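Local coordinates for periplasmic binding protein (Thermotoga lettingae TMO, PDB 4RY8), which binds 5-methylthioribose in the cleft between its two lobes and probably serves as the solute-binding component of a sugar transporter, at residues 99-103 against 104-108; 273-276 against 277-281; 251-255 against 256-260. All blocks are in the same frame, centred on the assembly; numbering follows the deposited sequence.

Interaction 1: residues 99-103 against 104-108; sequences VVTFD and LVVDD. With SR1 (5-S-methyl-5-thio-alpha-D-ribofuranose), chain G.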
# COMPACT_ATOMS: atom_id res chain seq x y z
N VAL C 99 13.01 23.26 -10.96
CA VAL C 99 11.86 23.15 -10.06
C VAL C 99 11.70 21.75 -9.54
O VAL C 99 11.79 20.80 -10.30
CB VAL C 99 10.56 23.54 -10.78
CG1 VAL C 99 9.38 23.45 -9.83
CG2 VAL C 99 10.70 24.94 -11.36
N VAL C 100 11.39 21.61 -8.27
CA VAL C 100 11.04 20.33 -7.71
C VAL C 100 9.88 20.60 -6.83
O VAL C 100 9.79 21.71 -6.30
CB VAL C 100 12.22 19.72 -6.88
CG1 VAL C 100 12.81 20.75 -5.92
CG2 VAL C 100 11.79 18.48 -6.10
N THR C 101 8.98 19.65 -6.65
CA THR C 101 7.88 19.85 -5.74
C THR C 101 7.83 18.86 -4.62
O THR C 101 8.40 17.74 -4.69
CB THR C 101 6.51 19.84 -6.44
OG1 THR C 101 6.20 18.51 -6.82
CG2 THR C 101 6.53 20.71 -7.67
N PHE C 102 7.19 19.31 -3.55
CA PHE C 102 6.81 18.47 -2.44
C PHE C 102 5.32 18.62 -2.39
O PHE C 102 4.83 19.73 -2.25
CB PHE C 102 7.42 18.92 -1.11
CG PHE C 102 6.91 18.13 0.08
CD1 PHE C 102 6.94 16.74 0.06
CD2 PHE C 102 6.39 18.77 1.18
CE1 PHE C 102 6.44 16.02 1.12
CE2 PHE C 102 5.89 18.04 2.26
CZ PHE C 102 5.91 16.67 2.22
N ASP C 103 4.61 17.51 -2.52
CA ASP C 103 3.16 17.54 -2.35
C ASP C 103 2.45 18.38 -3.38
O ASP C 103 1.43 19.02 -3.07
CB ASP C 103 2.75 17.98 -0.94
CG ASP C 103 2.83 16.85 0.10
OD1 ASP C 103 3.02 15.68 -0.27
OD2 ASP C 103 2.63 17.14 1.30
N LEU C 104 2.94 18.34 -4.62
CA LEU C 104 2.16 18.95 -5.75
C LEU C 104 2.44 18.14 -6.99
O LEU C 104 3.61 17.99 -7.39
CB LEU C 104 2.64 20.38 -5.99
CG LEU C 104 1.99 21.11 -7.19
CD1 LEU C 104 0.56 21.32 -6.79
CD2 LEU C 104 2.67 22.42 -7.47
N VAL C 105 1.37 17.71 -7.66
CA VAL C 105 1.46 16.86 -8.82
C VAL C 105 1.65 17.73 -10.05
O VAL C 105 0.83 18.59 -10.32
CB VAL C 105 0.17 16.03 -8.96
CG1 VAL C 105 0.12 15.30 -10.30
CG2 VAL C 105 0.03 15.08 -7.78
N VAL C 106 2.73 17.55 -10.81
CA VAL C 106 2.89 18.36 -12.05
C VAL C 106 3.17 17.52 -13.29
O VAL C 106 4.08 16.68 -13.32
CB VAL C 106 3.92 19.51 -11.85
CG1 VAL C 106 5.04 19.07 -10.95
CG2 VAL C 106 4.50 20.03 -13.17
N ASP C 107 2.38 17.80 -14.34
CA ASP C 107 2.47 17.13 -15.64
C ASP C 107 3.64 17.67 -16.46
O ASP C 107 3.44 18.25 -17.50
CB ASP C 107 1.15 17.34 -16.42
CG ASP C 107 1.13 16.62 -17.79
OD1 ASP C 107 1.92 15.69 -18.03
OD2 ASP C 107 0.29 16.99 -18.63
N ASP C 108 4.86 17.46 -16.00
CA ASP C 108 6.03 17.90 -16.75
C ASP C 108 7.19 17.06 -16.28
O ASP C 108 7.47 17.07 -15.09
CB ASP C 108 6.32 19.39 -16.50
CG ASP C 108 7.37 19.95 -17.43
OD1 ASP C 108 8.50 19.41 -17.45
OD2 ASP C 108 7.06 20.93 -18.14
CS SR1 G . -2.57 20.58 4.84
S SR1 G . -1.73 19.25 4.00
C5 SR1 G . -1.07 18.52 5.52
C4 SR1 G . -0.23 17.28 5.21
O4 SR1 G . 0.77 17.69 4.35
C1 SR1 G . 2.04 17.10 4.69
O1 SR1 G . 2.42 16.29 3.63
C2 SR1 G . 1.89 16.27 5.96
O2 SR1 G . 2.05 14.83 5.85
C3 SR1 G . 0.49 16.65 6.40
O3 SR1 G . -0.22 15.50 6.86
O HOH W 1 5.36 16.51 -5.20

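Interaction 2: residues 273-276 against 277-281; sequences EKLP and KYLLV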
# COMPACT_ATOMS: atom_id res chain seq x y z
N GLU C 273 22.23 17.31 -12.55
CA GLU C 273 21.81 15.93 -12.37
C GLU C 273 20.36 15.70 -12.81
O GLU C 273 19.48 16.53 -12.55
CB GLU C 273 21.96 15.51 -10.91
CG GLU C 273 23.38 15.51 -10.40
CD GLU C 273 24.22 14.35 -10.92
OE1 GLU C 273 23.68 13.33 -11.41
OE2 GLU C 273 25.45 14.46 -10.83
N LYS C 274 20.12 14.57 -13.48
CA LYS C 274 18.78 14.12 -13.82
C LYS C 274 18.30 13.26 -12.65
O LYS C 274 18.98 12.32 -12.24
CB LYS C 274 18.78 13.31 -15.13
N LEU C 275 17.14 13.62 -12.12
CA LEU C 275 16.55 12.96 -10.97
C LEU C 275 15.40 12.09 -11.40
O LEU C 275 14.76 12.35 -12.43
CB LEU C 275 16.07 13.99 -9.94
CG LEU C 275 16.97 14.24 -8.68
CD1 LEU C 275 18.46 14.15 -9.00
CD2 LEU C 275 16.64 15.56 -7.99
N PRO C 276 15.11 11.07 -10.59
CA PRO C 276 13.88 10.34 -10.83
C PRO C 276 12.66 11.30 -10.83
O PRO C 276 12.68 12.36 -10.19
CB PRO C 276 13.82 9.36 -9.66
CG PRO C 276 15.26 9.18 -9.22
CD PRO C 276 15.97 10.44 -9.56
N LYS C 277 11.63 10.97 -11.58
CA LYS C 277 10.42 11.76 -11.60
C LYS C 277 9.70 11.70 -10.26
O LYS C 277 9.10 12.69 -9.84
CB LYS C 277 9.53 11.28 -12.74
CG LYS C 277 8.15 11.93 -12.86
CD LYS C 277 8.11 13.43 -12.91
CE LYS C 277 6.71 13.89 -12.49
NZ LYS C 277 6.46 15.34 -12.70
N TYR C 278 9.73 10.53 -9.60
CA TYR C 278 9.04 10.36 -8.31
C TYR C 278 10.05 10.00 -7.22
O TYR C 278 10.81 9.08 -7.39
CB TYR C 278 7.93 9.32 -8.42
CG TYR C 278 6.88 9.76 -9.45
CD1 TYR C 278 5.99 10.79 -9.18
CD2 TYR C 278 6.80 9.16 -10.67
CE1 TYR C 278 5.06 11.22 -10.16
CE2 TYR C 278 5.88 9.55 -11.62
CZ TYR C 278 5.03 10.59 -11.36
OH TYR C 278 4.11 10.97 -12.34
N LEU C 279 10.08 10.79 -6.16
CA LEU C 279 10.94 10.56 -5.00
C LEU C 279 9.99 10.31 -3.85
O LEU C 279 9.41 11.23 -3.27
CB LEU C 279 11.87 11.77 -4.77
CG LEU C 279 12.98 12.03 -5.81
CD1 LEU C 279 13.71 13.33 -5.58
CD2 LEU C 279 14.00 10.91 -5.91
N LEU C 280 9.73 9.03 -3.61
CA LEU C 280 8.81 8.62 -2.56
C LEU C 280 9.60 8.32 -1.27
O LEU C 280 10.50 7.48 -1.26
CB LEU C 280 8.04 7.37 -2.97
CG LEU C 280 7.24 7.36 -4.27
CD1 LEU C 280 6.41 6.10 -4.33
CD2 LEU C 280 6.35 8.56 -4.39
N VAL C 281 9.29 9.06 -0.21
CA VAL C 281 9.79 8.78 1.12
C VAL C 281 8.91 7.72 1.80
O VAL C 281 7.72 7.94 1.97
CB VAL C 281 9.89 10.06 1.99
CG1 VAL C 281 10.58 9.73 3.33
CG2 VAL C 281 10.72 11.13 1.27

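Interaction 3: residues 251-255 against 256-260; sequences VGTDS and YAVGR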
# COMPACT_ATOMS: atom_id res chain seq x y z
N VAL C 251 0.71 6.79 10.99
CA VAL C 251 1.56 6.40 9.90
C VAL C 251 2.28 7.64 9.40
O VAL C 251 1.67 8.67 9.07
CB VAL C 251 0.68 5.73 8.82
CG1 VAL C 251 1.40 5.67 7.48
CG2 VAL C 251 0.30 4.33 9.34
N GLY C 252 3.60 7.57 9.34
CA GLY C 252 4.35 8.73 8.84
C GLY C 252 5.82 8.58 8.55
O GLY C 252 6.34 7.46 8.50
N THR C 253 6.47 9.73 8.35
CA THR C 253 7.88 9.84 7.98
C THR C 253 8.54 10.87 8.89
O THR C 253 7.86 11.66 9.56
CB THR C 253 8.07 10.45 6.56
OG1 THR C 253 7.57 11.79 6.56
CG2 THR C 253 7.37 9.65 5.50
N ASP C 254 9.86 10.92 8.86
CA ASP C 254 10.59 12.00 9.53
C ASP C 254 10.57 13.26 8.64
O ASP C 254 11.36 13.33 7.71
CB ASP C 254 12.04 11.56 9.77
CG ASP C 254 12.83 12.59 10.55
OD1 ASP C 254 12.28 13.65 10.90
OD2 ASP C 254 14.01 12.31 10.83
N SER C 255 9.73 14.26 8.96
CA SER C 255 9.54 15.45 8.08
C SER C 255 10.84 16.25 7.91
O SER C 255 11.06 16.86 6.88
CB SER C 255 8.43 16.37 8.60
OG SER C 255 8.66 16.78 9.94
N TYR C 256 11.69 16.19 8.93
CA TYR C 256 13.03 16.80 8.91
C TYR C 256 13.86 16.27 7.75
O TYR C 256 14.49 17.02 7.04
CB TYR C 256 13.74 16.51 10.27
CG TYR C 256 15.08 17.22 10.53
CD1 TYR C 256 15.12 18.51 11.07
CD2 TYR C 256 16.30 16.59 10.27
CE1 TYR C 256 16.34 19.15 11.30
CE2 TYR C 256 17.52 17.22 10.51
CZ TYR C 256 17.53 18.50 11.02
OH TYR C 256 18.74 19.11 11.25
N ALA C 257 13.88 14.95 7.59
CA ALA C 257 14.54 14.28 6.47
C ALA C 257 13.80 14.56 5.15
O ALA C 257 14.39 14.58 4.09
CB ALA C 257 14.55 12.79 6.70
N VAL C 258 12.49 14.74 5.20
CA VAL C 258 11.80 15.07 3.95
C VAL C 258 12.30 16.45 3.52
O VAL C 258 12.53 16.70 2.33
CB VAL C 258 10.28 15.04 4.09
CG1 VAL C 258 9.61 15.57 2.82
CG2 VAL C 258 9.80 13.63 4.39
N GLY C 259 12.46 17.35 4.48
CA GLY C 259 12.91 18.70 4.19
C GLY C 259 14.34 18.77 3.70
O GLY C 259 14.62 19.49 2.77
N ARG C 260 15.25 18.05 4.36
CA ARG C 260 16.58 17.86 3.82
C ARG C 260 16.53 17.36 2.39
O ARG C 260 17.16 17.94 1.51
CB ARG C 260 17.41 16.92 4.71
CG ARG C 260 17.79 17.56 6.05
CD ARG C 260 18.41 16.59 7.03
NE ARG C 260 19.67 16.08 6.53
CZ ARG C 260 20.84 16.72 6.61
NH1 ARG C 260 20.94 17.92 7.18
NH2 ARG C 260 21.93 16.13 6.12

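Interaction 1: residues 99-103 against 104-108
T101 and L104 meet where the parallel strand 98-102 of a periplasmic-binding-protein lobe ends at the sugar pocket and the chain turns back into the loop before strand 113-115. The turn is held by polar contacts. T101 OG1 donates to the backbone O of L104 at 2.7 Å, lying in the carbonyl plane on a lone pair with a C=O...donor angle of 144°. Its chi1 of 73° sets the hydroxyl between the backbone N and the carbonyl carbon, facing the returning chain. A water adds a second link: it donates to T101 OG1 and accepts from L104 N, so the hydroxyl both gives and receives a bond. D103, with positive phi (64°), makes the bend between the two.

Apolar contact continues the closure farther along. The methyl CG2 of T101 meets V106 CG1 at 4.0 Å, the two side chains crossing at a slant, while L104 turns to I89 of helix 82-94 and I77 of the neighbouring strand.

At the strand end the pocket begins. The carboxylate carbon CG of D103 sits 3.7 Å above the centre of the F102 ring, and F102 CZ comes within 3.8 Å of SR1 O1. D231, R153, Q116 and H79 also hydrogen-bond to the sugar. On D103 itself, OD2 accepts a very short hydrogen bond of 2.5 Å from the anomeric hydroxyl O1 of SR1.

Interaction 2: residues 273-276 against 277-281
P276 and L279 make a small apolar contact three residues apart, where the loop after helix 255-270 enters strand 278-280, the outermost strand on that side, within the chain, of the parallel sheet in one lobe of this periplasmic binding protein. No hydrogen bond joins 273-276 to 277-281; the contact rests on carbon alone. The proline ring meets one branch of the leucine: P276 CG is 3.9 Å from L279 CD2, and P276 CB is 4.1 Å from the same methyl, the side chains crossing obliquely. The other branch, CD1, faces L275, whose CD2 lies 4.4 Å away, a looser approach. L279 thus divides its two methyls between successive residues of the incoming loop. Its chi1 of -68° puts CG anti to the carbonyl carbon, which brings the end of the side chain back toward the loop.

K277 and Y278 turn away from the loop. K277 CG lies 3.5 Å above one face of the Y278 ring, offset toward the rim, and the same ring meets F164 of the second subunit edge-to-face. The lysine chain starts with CG anti to the backbone N (chi1 175°) and bends at chi2 (54°), carrying NZ to the segment 106-113. There it donates to the backbone O of V111, V106 and D108 and forms a salt bridge with E113, so the ammonium is surrounded by oxygens.

Backbone bonds from K277, L279 and V281 to E113 and E115 set the strand beside 113-115. L275 packs on A265 and A268 of helix 255-270, and L279 touches I114 of strand 113-115.

Interaction 3: residues 251-255 against 256-260
S255 O accepts from G259 N at 2.8 Å, the donor tilted 24° from the carbonyl plane, and D254 O accepts from V258 N at 3.1 Å, in the carbonyl plane. These are the first i to i+4 bonds of helix 255-270. D254 is the N-cap: its OD1 takes a weak, bent bond from Y256 N at 3.3 Å, with an N-H...acceptor angle of 132°. Placing CG anti to the backbone N (chi1 -176°) swings the carboxylate over the first turn, where its charge should suit the positive end of the helix dipole. The D254 and Y256 side chains run side by side, pointing the same way, with OD1 of D254 3.3 Å from Y256 CB.

Outward from the cap, V258 CG2 comes to 3.6 Å from T253 OG1, the two side chains crossing at about a right angle. That hydroxyl is hydrogen-bonded to Q116, a residue of the sugar pocket.

The contact joins strand 247-252 to the helix that follows it. Helix 28-44 lies alongside: S255 OG bonds to the backbone O of F29, Y256 OH to S39, and V258 packs on Y33.

In the fold
From the N terminus, interaction 1 comes first, turning the chain out of strand 98-102 toward strand 113-115. Interaction 3 follows far along the chain, passing from strand 247-252 of the mixed sheet into helix 255-270, and interaction 2 then takes the chain from the loop after that helix into strand 278-280. The three lie in series, none nested or crossed. In space they converge: the lysine of interaction 2 reaches the loop of interaction 1 at the edge of the parallel sheet, through the loops that flank its strands. F102 packs on V258, joining 1 to 3, and V281 touches both T253 and V258. Together they tie the mixed sheet to the parallel one.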